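Local coordinates for alpha-actinin-like protein 1 (Schizosaccharomyces pombe, PDB 5BVR) that binds actin filaments through this paired calponin-homology domain region and takes part in forming the actin ring for cytokinesis and septation, at residues Asp41-Gln47 / Tyr60-Pro64; Leu131-Gln136 / Val148-Thr152; Ser197-Pro201 / Ala230-Leu234. All blocks are in the same frame, centred on the assembly; numbering follows the deposited sequence.

How the interactions relate
From the N terminus, interaction 1 comes first: it closes the loop that leaves helix 43-53 and returns before helix 67-83, within the first calponin-homology (CH) domain. Interaction 2 lies within the second CH domain, where the loop after helix 127-138 folds back onto that helix. Interaction 3 follows, bringing the end of helix 183-198 to the end of helix 217-234 and closing the longer, largely helical span 202-229. The three run in series; none nests in or crosses another. Interactions 2 and 3 touch where Trp134 CH2, on helix 127-138, packs 3.6 Å from Phe231 CD2, on helix 217-234. Interaction 1 stands apart, about 37 Å from interaction 2, centre to centre.

Interaction 1: Asp41-Gln47 / Tyr60-Pro64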
loop_
_atom_site.group_PDB
_atom_site.type_symbol
_atom_site.label_atom_id
_atom_site.label_comp_id
_atom_site.label_asym_id
_atom_site.label_seq_id
_atom_site.Cartn_x
_atom_site.Cartn_y
_atom_site.Cartn_z
ATOM N N ASP A 41 5.756 -16.611 13.222
ATOM C CA ASP A 41 6.369 -16.499 14.551
ATOM C C ASP A 41 6.158 -15.145 15.224
ATOM O O ASP A 41 6.666 -14.902 16.330
ATOM C CB ASP A 41 7.859 -16.862 14.510
ATOM C CG ASP A 41 8.702 -15.881 13.710
ATOM O OD1 ASP A 41 8.269 -14.734 13.449
ATOM O OD2 ASP A 41 9.828 -16.275 13.325
ATOM N N GLY A 42 5.426 -14.258 14.557
ATOM C CA GLY A 42 5.051 -12.980 15.137
ATOM C C GLY A 42 6.079 -11.872 15.053
ATOM O O GLY A 42 5.728 -10.714 15.302
ATOM N N ILE A 43 7.320 -12.189 14.694
ATOM C CA ILE A 43 8.398 -11.210 14.834
ATOM C C ILE A 43 8.262 -10.074 13.809
ATOM O O ILE A 43 8.363 -8.904 14.167
ATOM C CB ILE A 43 9.774 -11.862 14.726
ATOM C CG1 ILE A 43 10.005 -12.737 15.955
ATOM C CG2 ILE A 43 10.892 -10.810 14.601
ATOM C CD1 ILE A 43 11.183 -13.659 15.810
ATOM N N LEU A 44 8.049 -10.413 12.540
ATOM C CA LEU A 44 7.981 -9.366 11.517
ATOM C C LEU A 44 6.740 -8.505 11.685
ATOM O O LEU A 44 6.759 -7.305 11.387
ATOM C CB LEU A 44 8.058 -9.954 10.121
ATOM C CG LEU A 44 9.405 -10.579 9.752
ATOM C CD1 LEU A 44 9.375 -11.031 8.319
ATOM C CD2 LEU A 44 10.601 -9.649 9.995
ATOM N N LEU A 45 5.657 -9.101 12.172
ATOM C CA LEU A 45 4.468 -8.318 12.472
ATOM C C LEU A 45 4.752 -7.316 13.593
ATOM O O LEU A 45 4.432 -6.141 13.494
ATOM C CB LEU A 45 3.313 -9.238 12.839
ATOM C CG LEU A 45 1.948 -8.622 13.079
ATOM C CD1 LEU A 45 1.528 -7.790 11.868
ATOM C CD2 LEU A 45 0.942 -9.742 13.366
ATOM N N ILE A 46 5.390 -7.758 14.666
ATOM C CA ILE A 46 5.743 -6.827 15.727
ATOM C C ILE A 46 6.634 -5.713 15.208
ATOM O O ILE A 46 6.392 -4.534 15.491
ATOM C CB ILE A 46 6.428 -7.563 16.870
ATOM C CG1 ILE A 46 5.394 -8.403 17.621
ATOM C CG2 ILE A 46 7.142 -6.580 17.841
ATOM C CD1 ILE A 46 6.019 -9.426 18.578
ATOM N N GLN A 47 7.662 -6.080 14.454
ATOM C CA GLN A 47 8.572 -5.085 13.913
ATOM C C GLN A 47 7.849 -4.118 12.967
ATOM O O GLN A 47 8.080 -2.903 13.037
ATOM C CB GLN A 47 9.760 -5.762 13.235
ATOM C CG GLN A 47 10.644 -6.501 14.250
ATOM C CD GLN A 47 11.791 -7.283 13.628
ATOM O OE1 GLN A 47 11.660 -7.884 12.567
ATOM N NE2 GLN A 47 12.929 -7.271 14.300
ATOM N N TYR A 60 9.903 -9.257 23.343
ATOM C CA TYR A 60 9.130 -10.363 22.791
ATOM C C TYR A 60 10.096 -11.499 22.560
ATOM O O TYR A 60 11.295 -11.356 22.812
ATOM C CB TYR A 60 8.423 -9.953 21.501
ATOM C CG TYR A 60 9.346 -9.424 20.439
ATOM C CD1 TYR A 60 9.652 -8.072 20.380
ATOM C CD2 TYR A 60 9.924 -10.261 19.494
ATOM C CE1 TYR A 60 10.500 -7.568 19.414
ATOM C CE2 TYR A 60 10.763 -9.764 18.513
ATOM C CZ TYR A 60 11.051 -8.408 18.481
ATOM O OH TYR A 60 11.884 -7.871 17.524
ATOM N N ASN A 61 9.587 -12.648 22.131
ATOM C CA ASN A 61 10.418 -13.833 21.972
ATOM C C ASN A 61 11.151 -13.763 20.639
ATOM O O ASN A 61 10.534 -13.849 19.591
ATOM C CB ASN A 61 9.562 -15.091 22.046
ATOM C CG ASN A 61 8.701 -15.145 23.292
ATOM O OD1 ASN A 61 9.200 -15.028 24.415
ATOM N ND2 ASN A 61 7.399 -15.323 23.102
ATOM N N ARG A 62 12.469 -13.603 20.679
ATOM C CA ARG A 62 13.254 -13.441 19.456
ATOM C C ARG A 62 13.730 -14.779 18.868
ATOM O O ARG A 62 14.245 -14.810 17.746
ATOM C CB ARG A 62 14.436 -12.492 19.717
ATOM C CG ARG A 62 13.993 -11.100 20.153
ATOM C CD ARG A 62 15.161 -10.141 20.333
ATOM N NE ARG A 62 15.910 -9.951 19.096
ATOM C CZ ARG A 62 17.079 -9.323 19.017
ATOM N NH1 ARG A 62 17.647 -8.820 20.110
ATOM N NH2 ARG A 62 17.686 -9.208 17.844
ATOM N N ASN A 63 13.551 -15.868 19.617
ATOM C CA ASN A 63 13.837 -17.215 19.135
ATOM C C ASN A 63 12.655 -18.131 19.446
ATOM O O ASN A 63 12.772 -19.076 20.221
ATOM C CB ASN A 63 15.120 -17.738 19.812
ATOM C CG ASN A 63 16.284 -17.916 18.848
ATOM O OD1 ASN A 63 16.256 -17.457 17.709
ATOM N ND2 ASN A 63 17.331 -18.591 19.322
ATOM N N PRO A 64 11.494 -17.849 18.844
ATOM C CA PRO A 64 10.248 -18.527 19.217
ATOM C C PRO A 64 10.124 -19.881 18.544
ATOM O O PRO A 64 9.267 -20.106 17.678
ATOM C CB PRO A 64 9.176 -17.561 18.718
ATOM C CG PRO A 64 9.786 -16.958 17.519
ATOM C CD PRO A 64 11.247 -16.790 17.848
#
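Ile43, Ile46 and Tyr60 form the apolar middle of this contact, at the surface of the first CH domain, between the first turn of helix 43-53 and the irregular segment 60-64. Ile46 lies over one face of the tyrosine ring: its CG2 makes a CH-pi contact 4.2 Å from the centroid of the Tyr60 ring, 27° off the normal, while Ile46 CD1 reaches the root of the ring, 3.8 Å from Tyr60 CG. Ile43 crosses the tyrosine at about a right angle, its CG1 4.0 Å from Tyr60 CE2. From there the chain of Ile43 runs on to the proline, where its CD1 rests 3.7 Å from Pro64 CD. Nearer the start of segment 41-47, Asp41 CB packs 3.6 Å from Pro64 CG. An alanine in place of Tyr60 has no ring, which would probably open a gap beside Ile46 and Ile43 and leave Ile46 CG2 without a partner in segment 60-64.

Local to residues 41-43, Asp41 OD1 accepts from Ile43 N at 3.0 Å, an Asx turn whose nearly straight bond (168°) occupies an amide of the first helical turn, next to the N-cap residue Gly42. The carboxylate is swung there by a chi1 of 66°, CG lying between the backbone N and carbonyl carbon. Across the contact, Tyr60 OH is 3.4 Å from Gln47 NE2, amide and ring planes being steeply inclined.

Helix 67-83 backs the contact: Glu72 takes Asn61 ND2, and Asn73 ND2 hydrogen-bonds both Asp41 O and Asn61 O, bridging the two segments.

Interaction 2: Leu131-Gln136 / Val148-Thr152; sequences LLLWCQ and VQDFT
In the second CH domain, the loop that follows helix 127-138 folds back against that same helix, and Phe151 and Val148 are the residues it sets into the helix surface. Leu132 lies between them. Its CD1 sits over one face of the Phe151 ring, offset toward the rim, in a CH-pi contact 4.2 Å from the centroid and 21° off the normal. The same methyl touches Val148 CG1 at 3.8 Å, the two side chains running antiparallel past one another. With CG of Leu132 trans to the backbone N (chi1 -173°), the branch is carried along the helix surface to both partners.

The far end of the phenylalanine ring pushes in against the helix itself: Phe151 CZ lies 3.5 Å from Leu132 N and 3.7 Å from Leu131 CG. One turn further on, Cys135 CB also packs against the valine, 3.9 Å from Val148 CG1. Beyond the two segments, helix 217-234 supplies Met221 against Phe151 and Val224 against Cys135, while Trp155 touches both Cys135 and Val148.

A single hydrogen bond crosses the contact. Gln136, extended beyond CG, donates from NE2 to Val148 O at 3.0 Å with an N-H...O angle of 162°; the acceptor lies in the plane of the side-chain amide. Around the phenylalanine, from Asp150 to Thr152, the loop makes an Asx turn, Thr152 N donating to Asp150 OD1, which also accepts from Ser154 N.

The chemistry is therefore mostly apolar, with direction added at one end: the glutamine amide ties the carbonyl of Val148 to the helix and is likely to hold that end of the loop in place, while the aromatic ring is held by leucine side chains and helix backbone.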
loop_
_atom_site.group_PDB
_atom_site.type_symbol
_atom_site.label_atom_id
_atom_site.label_comp_id
_atom_site.label_asym_id
_atom_site.label_seq_id
_atom_site.Cartn_x
_atom_site.Cartn_y
_atom_site.Cartn_z
ATOM N N LEU A 131 -8.335 10.757 -0.041
ATOM C CA LEU A 131 -7.419 10.374 -1.097
ATOM C C LEU A 131 -8.088 10.478 -2.463
ATOM O O LEU A 131 -7.489 10.987 -3.408
ATOM C CB LEU A 131 -6.903 8.962 -0.838
ATOM C CG LEU A 131 -5.907 8.460 -1.887
ATOM C CD1 LEU A 131 -4.667 9.357 -1.979
ATOM C CD2 LEU A 131 -5.499 7.022 -1.597
ATOM N N LEU A 132 -9.348 10.061 -2.567
ATOM C CA LEU A 132 -10.055 10.156 -3.837
ATOM C C LEU A 132 -10.186 11.614 -4.249
ATOM O O LEU A 132 -9.915 11.982 -5.388
ATOM C CB LEU A 132 -11.437 9.492 -3.759
ATOM C CG LEU A 132 -12.130 9.409 -5.105
ATOM C CD1 LEU A 132 -11.394 8.455 -6.035
ATOM C CD2 LEU A 132 -13.577 8.991 -4.899
ATOM N N LEU A 133 -10.638 12.448 -3.317
ATOM C CA LEU A 133 -10.798 13.866 -3.635
ATOM C C LEU A 133 -9.461 14.498 -4.053
ATOM O O LEU A 133 -9.434 15.265 -5.003
ATOM C CB LEU A 133 -11.427 14.614 -2.468
ATOM C CG LEU A 133 -11.693 16.086 -2.751
ATOM C CD1 LEU A 133 -12.574 16.270 -3.960
ATOM C CD2 LEU A 133 -12.349 16.726 -1.536
ATOM N N TRP A 134 -8.364 14.168 -3.369
ATOM C CA TRP A 134 -7.049 14.648 -3.771
ATOM C C TRP A 134 -6.745 14.277 -5.220
ATOM O O TRP A 134 -6.314 15.110 -6.014
ATOM C CB TRP A 134 -5.982 14.108 -2.826
ATOM C CG TRP A 134 -4.585 14.522 -3.143
ATOM C CD1 TRP A 134 -3.953 15.663 -2.715
ATOM C CD2 TRP A 134 -3.613 13.795 -3.910
ATOM N NE1 TRP A 134 -2.656 15.682 -3.163
ATOM C CE2 TRP A 134 -2.425 14.549 -3.900
ATOM C CE3 TRP A 134 -3.623 12.570 -4.585
ATOM C CZ2 TRP A 134 -1.285 14.138 -4.555
ATOM C CZ3 TRP A 134 -2.466 12.164 -5.225
ATOM C CH2 TRP A 134 -1.319 12.941 -5.202
ATOM N N CYS A 135 -7.012 13.033 -5.580
ATOM C CA CYS A 135 -6.787 12.601 -6.955
ATOM C C CYS A 135 -7.639 13.394 -7.926
ATOM O O CYS A 135 -7.171 13.777 -8.991
ATOM C CB CYS A 135 -7.112 11.123 -7.091
ATOM S SG CYS A 135 -5.946 9.998 -6.243
ATOM N N GLN A 136 -8.893 13.611 -7.566
ATOM C CA GLN A 136 -9.789 14.390 -8.421
ATOM C C GLN A 136 -9.328 15.830 -8.604
ATOM O O GLN A 136 -9.330 16.353 -9.730
ATOM C CB GLN A 136 -11.219 14.350 -7.872
ATOM C CG GLN A 136 -11.811 12.967 -7.899
ATOM C CD GLN A 136 -13.142 12.860 -7.177
ATOM O OE1 GLN A 136 -13.448 13.625 -6.263
ATOM N NE2 GLN A 136 -13.937 11.878 -7.575
ATOM N N VAL A 148 -11.225 10.543 -12.513
ATOM C CA VAL A 148 -11.017 9.656 -11.381
ATOM C C VAL A 148 -12.304 9.579 -10.575
ATOM O O VAL A 148 -12.724 10.558 -9.951
ATOM C CB VAL A 148 -9.849 10.123 -10.517
ATOM C CG1 VAL A 148 -9.711 9.211 -9.323
ATOM C CG2 VAL A 148 -8.572 10.096 -11.309
ATOM N N GLN A 149 -12.954 8.425 -10.617
ATOM C CA GLN A 149 -14.240 8.234 -9.965
ATOM C C GLN A 149 -14.192 7.114 -8.926
ATOM O O GLN A 149 -15.181 6.896 -8.212
ATOM C CB GLN A 149 -15.309 7.893 -11.003
ATOM C CG GLN A 149 -15.679 9.060 -11.899
ATOM C CD GLN A 149 -16.155 10.275 -11.105
ATOM O OE1 GLN A 149 -16.832 10.135 -10.086
ATOM N NE2 GLN A 149 -15.791 11.472 -11.566
ATOM N N ASP A 150 -13.047 6.423 -8.843
ATOM C CA ASP A 150 -12.884 5.248 -8.011
ATOM C C ASP A 150 -11.416 4.886 -7.929
ATOM O O ASP A 150 -10.576 5.600 -8.464
ATOM C CB ASP A 150 -13.679 4.095 -8.623
ATOM C CG ASP A 150 -13.312 3.868 -10.060
ATOM O OD1 ASP A 150 -12.109 3.804 -10.386
ATOM O OD2 ASP A 150 -14.254 3.837 -10.894
ATOM N N PHE A 151 -11.120 3.802 -7.218
ATOM C CA PHE A 151 -9.784 3.238 -7.163
ATOM C C PHE A 151 -9.693 1.912 -7.911
ATOM O O PHE A 151 -8.952 1.001 -7.523
ATOM C CB PHE A 151 -9.350 3.070 -5.703
ATOM C CG PHE A 151 -9.111 4.385 -4.996
ATOM C CD1 PHE A 151 -8.031 5.148 -5.329
ATOM C CD2 PHE A 151 -9.958 4.831 -4.013
ATOM C CE1 PHE A 151 -7.791 6.364 -4.689
ATOM C CE2 PHE A 151 -9.731 6.034 -3.369
ATOM C CZ PHE A 151 -8.646 6.797 -3.712
ATOM N N THR A 152 -10.453 1.822 -8.998
ATOM C CA THR A 152 -10.428 0.639 -9.853
ATOM C C THR A 152 -10.306 1.047 -11.331
ATOM O O THR A 152 -9.203 1.311 -11.816
ATOM C CB THR A 152 -11.658 -0.267 -9.589
ATOM O OG1 THR A 152 -12.859 0.495 -9.704
ATOM C CG2 THR A 152 -11.574 -0.870 -8.169
#

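Interaction 3: Ser197-Pro201 / Ala230-Leu234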
loop_
_atom_site.group_PDB
_atom_site.type_symbol
_atom_site.label_atom_id
_atom_site.label_comp_id
_atom_site.label_asym_id
_atom_site.label_seq_id
_atom_site.Cartn_x
_atom_site.Cartn_y
_atom_site.Cartn_z
ATOM N N SER A 197 12.420 9.013 -10.086
ATOM C CA SER A 197 12.566 10.450 -9.908
ATOM C C SER A 197 11.839 10.973 -8.675
ATOM O O SER A 197 12.158 12.060 -8.183
ATOM C CB SER A 197 12.084 11.213 -11.146
ATOM O OG SER A 197 12.867 10.892 -12.280
ATOM N N ILE A 198 10.872 10.214 -8.169
ATOM C CA ILE A 198 10.035 10.706 -7.084
ATOM C C ILE A 198 10.115 9.799 -5.847
ATOM O O ILE A 198 9.512 10.104 -4.815
ATOM C CB ILE A 198 8.574 10.920 -7.538
ATOM C CG1 ILE A 198 8.554 11.525 -8.945
ATOM C CG2 ILE A 198 7.812 11.817 -6.526
ATOM C CD1 ILE A 198 7.192 11.806 -9.533
ATOM N N GLY A 199 10.876 8.710 -5.941
ATOM C CA GLY A 199 11.068 7.800 -4.812
ATOM C C GLY A 199 9.843 6.988 -4.409
ATOM O O GLY A 199 9.767 6.472 -3.282
ATOM N N ILE A 200 8.871 6.886 -5.308
ATOM C CA ILE A 200 7.651 6.145 -5.028
ATOM C C ILE A 200 7.887 4.654 -5.339
ATOM O O ILE A 200 8.136 4.303 -6.488
ATOM C CB ILE A 200 6.491 6.695 -5.868
ATOM C CG1 ILE A 200 6.095 8.095 -5.370
ATOM C CG2 ILE A 200 5.289 5.749 -5.818
ATOM C CD1 ILE A 200 5.257 8.924 -6.362
ATOM N N PRO A 201 7.791 3.779 -4.324
ATOM C CA PRO A 201 8.108 2.368 -4.565
ATOM C C PRO A 201 7.106 1.715 -5.498
ATOM O O PRO A 201 5.920 2.030 -5.462
ATOM C CB PRO A 201 8.007 1.746 -3.168
ATOM C CG PRO A 201 7.017 2.570 -2.451
ATOM C CD PRO A 201 7.253 3.989 -2.965
ATOM N N ALA A 230 4.204 11.174 -0.989
ATOM C CA ALA A 230 5.447 11.669 -1.570
ATOM C C ALA A 230 5.272 13.067 -2.134
ATOM O O ALA A 230 6.093 13.951 -1.873
ATOM C CB ALA A 230 5.961 10.712 -2.645
ATOM N N PHE A 231 4.209 13.269 -2.915
ATOM C CA PHE A 231 3.998 14.571 -3.530
ATOM C C PHE A 231 3.846 15.627 -2.437
ATOM O O PHE A 231 4.420 16.717 -2.525
ATOM C CB PHE A 231 2.750 14.589 -4.425
ATOM C CG PHE A 231 2.886 13.844 -5.722
ATOM C CD1 PHE A 231 3.999 13.095 -6.046
ATOM C CD2 PHE A 231 1.865 13.950 -6.646
ATOM C CE1 PHE A 231 4.078 12.438 -7.276
ATOM C CE2 PHE A 231 1.946 13.306 -7.875
ATOM C CZ PHE A 231 3.058 12.550 -8.179
ATOM N N SER A 232 3.023 15.319 -1.437
ATOM C CA SER A 232 2.756 16.286 -0.377
ATOM C C SER A 232 4.039 16.666 0.365
ATOM O O SER A 232 4.277 17.826 0.679
ATOM C CB SER A 232 1.716 15.765 0.600
ATOM O OG SER A 232 0.458 15.547 -0.041
ATOM N N THR A 233 4.866 15.677 0.662
ATOM C CA THR A 233 6.113 15.912 1.376
ATOM C C THR A 233 7.063 16.725 0.531
ATOM O O THR A 233 7.665 17.696 1.013
ATOM C CB THR A 233 6.737 14.576 1.774
ATOM O OG1 THR A 233 5.854 13.935 2.699
ATOM C CG2 THR A 233 8.107 14.764 2.424
ATOM N N LEU A 234 7.172 16.363 -0.737
ATOM C CA LEU A 234 8.083 17.053 -1.623
ATOM C C LEU A 234 7.642 18.486 -1.898
ATOM O O LEU A 234 8.483 19.339 -2.189
ATOM C CB LEU A 234 8.274 16.269 -2.918
ATOM C CG LEU A 234 9.069 14.967 -2.766
ATOM C CD1 LEU A 234 8.871 14.027 -3.984
ATOM C CD2 LEU A 234 10.542 15.266 -2.535
#
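At Ile198 chi1, measured to CG1, is -40°, which leaves CG2 roughly trans to the backbone N and facing Leu234 and Phe231 at once. At Phe231 a chi1 of -73° sets CG opposite its own carbonyl carbon and carries the ring toward the isoleucines of segment 197-201. The methyl Ile198 CG2 meets Leu234 CD1 at 3.5 Å and approaches the edge of the aromatic ring, near its plane, 3.9 Å from Phe231 CE1.

Ile200 comes to the same ring carbon from another direction. Its side chain crosses the phenylalanine at about a right angle, with CD1 3.8 Å from Phe231 CE1, and its CG1 packs 3.8 Å from Ala230 CB. The small alanine side chain probably allows this close approach of Ile200 to the helix. Between the two isoleucines Gly199, at positive phi (69°), leaves the helical conformation, and the chain turns so that both side chains serve one apolar patch. No hydrogen bond crosses between the segments.

Around the patch, Ile165 and Leu172 touch Ile198, and Leu164 touches Phe231. The Phe231 ring also stacks on His168, which with Asp235 binds a zinc ion; a bound zinc ion lies about 4 Å from the Phe231 side chain. The whole is helix-end packing in the all-helical CH fold: the exit from helix 183-198 rests on the last turn of helix 217-234, near a zinc site.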